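PDB 3NOH: putative peptide binding protein from Ruminococcus gnavus, which is of unknown function but may bind peptides. Local coordinates for residues Tyr71-Ile74 / Arg75-Asp78. Numbering follows the deposited sequence.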
loop_
_atom_site.group_PDB
_atom_site.type_symbol
_atom_site.label_atom_id
_atom_site.label_comp_id
_atom_site.label_asym_id
_atom_site.label_seq_id
_atom_site.Cartn_x
_atom_site.Cartn_y
_atom_site.Cartn_z
ATOM N N TYR A 71 11.510 7.393 -6.125
ATOM C CA TYR A 71 10.765 8.441 -6.830
ATOM C C TYR A 71 9.695 7.891 -7.752
ATOM O O TYR A 71 8.589 8.453 -7.846
ATOM C CB TYR A 71 11.717 9.348 -7.586
ATOM C CG TYR A 71 12.864 9.885 -6.754
ATOM C CD1 TYR A 71 12.650 10.353 -5.458
ATOM C CD2 TYR A 71 14.150 9.967 -7.279
ATOM C CE1 TYR A 71 13.690 10.855 -4.690
ATOM C CE2 TYR A 71 15.214 10.463 -6.515
ATOM C CZ TYR A 71 14.976 10.900 -5.225
ATOM O OH TYR A 71 16.007 11.384 -4.452
ATOM N N ALA A 72 10.007 6.784 -8.432
ATOM C CA ALA A 72 9.051 6.146 -9.302
ATOM C C ALA A 72 7.864 5.633 -8.499
ATOM O O ALA A 72 6.728 5.761 -8.965
ATOM C CB ALA A 72 9.669 4.991 -10.072
ATOM N N LEU A 73 8.120 5.039 -7.341
ATOM C CA LEU A 73 7.032 4.536 -6.488
ATOM C C LEU A 73 6.163 5.652 -5.894
ATOM O O LEU A 73 4.953 5.449 -5.703
ATOM C CB LEU A 73 7.516 3.578 -5.395
ATOM C CG LEU A 73 6.463 2.696 -4.755
ATOM C CD1 LEU A 73 5.656 1.810 -5.787
ATOM C CD2 LEU A 73 7.132 1.816 -3.659
ATOM N N ILE A 74 6.770 6.806 -5.598
ATOM C CA ILE A 74 5.950 7.928 -5.134
ATOM C C ILE A 74 5.009 8.366 -6.269
ATOM O O ILE A 74 3.825 8.611 -6.011
ATOM C CB ILE A 74 6.767 9.138 -4.624
ATOM C CG1 ILE A 74 7.665 8.739 -3.457
ATOM C CG2 ILE A 74 5.831 10.287 -4.193
ATOM C CD1 ILE A 74 8.754 9.774 -3.219
ATOM N N ARG A 75 5.513 8.453 -7.510
ATOM C CA ARG A 75 4.684 8.787 -8.687
ATOM C C ARG A 75 3.507 7.820 -8.803
ATOM O O ARG A 75 2.336 8.236 -8.968
ATOM C CB ARG A 75 5.495 8.722 -9.982
ATOM C CG ARG A 75 6.356 9.918 -10.285
ATOM C CD ARG A 75 6.510 10.170 -11.814
ATOM N NE ARG A 75 6.710 8.971 -12.630
ATOM C CZ ARG A 75 7.848 8.288 -12.709
ATOM N NH1 ARG A 75 8.907 8.658 -11.998
ATOM N NH2 ARG A 75 7.922 7.219 -13.483
ATOM N N TYR A 76 3.821 6.521 -8.723
ATOM C CA TYR A 76 2.825 5.421 -8.767
ATOM C C TYR A 76 1.788 5.580 -7.629
ATOM O O TYR A 76 0.569 5.500 -7.870
ATOM C CB TYR A 76 3.512 4.038 -8.663
ATOM C CG TYR A 76 2.533 2.921 -8.448
ATOM C CD1 TYR A 76 1.884 2.322 -9.534
ATOM C CD2 TYR A 76 2.192 2.502 -7.161
ATOM C CE1 TYR A 76 0.891 1.299 -9.321
ATOM C CE2 TYR A 76 1.219 1.493 -6.954
ATOM C CZ TYR A 76 0.590 0.914 -8.033
ATOM O OH TYR A 76 -0.346 -0.069 -7.780
ATOM N N ALA A 77 2.289 5.844 -6.428
ATOM C CA ALA A 77 1.453 5.969 -5.238
ATOM C C ALA A 77 0.489 7.161 -5.361
ATOM O O ALA A 77 -0.717 7.054 -5.054
ATOM C CB ALA A 77 2.343 6.103 -3.984
ATOM N N ASP A 78 1.002 8.269 -5.855
ATOM C CA ASP A 78 0.180 9.480 -6.003
ATOM C C ASP A 78 -0.986 9.194 -6.992
ATOM O O ASP A 78 -2.100 9.661 -6.806
ATOM C CB ASP A 78 0.995 10.701 -6.426
ATOM C CG ASP A 78 1.909 11.263 -5.319
ATOM O OD1 ASP A 78 1.718 10.905 -4.145
ATOM O OD2 ASP A 78 2.778 12.070 -5.680
#
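R75 N hydrogen-bonds back to Y71 O at 3.1 Å, at the start of helix 71-86, and its side chain doubles back toward the same end. In the conformer described, bends at chi2 and at chi3 (-42°) bring NH1 to 3.7 Å from A72 CA, which sits neither squarely over the guanidinium nor in its plane. NH1 is hydrogen-bonded to A17 O and NH2 forms a salt bridge with a sulfate ion, probably carried over from crystallisation. Y76 N continues the alpha-helical ladder to A72 O. With CG anti to its backbone N (chi1 169°), the Y76 ring runs alongside L73, whose CD1 approaches ring atom CD2 at a slant, 3.8 Å away. A77 N reaches L73 O at 2.8 Å, and the small A77 CB sits 3.2 Å from that same oxygen. D78 N adds the next bond, to I74 O; the D78 carboxylate lies beside the I74 side chain, OD2 3.8 Å from CG2 in one conformer of I74. Helix 71-86 is the crossover of the beta-alpha-beta unit between parallel strands 61-67 and 90-96: L73, Y76 and A77 pack on L114 of strand 112-116, L73 and I74 on V66, A77 and D78 on I93.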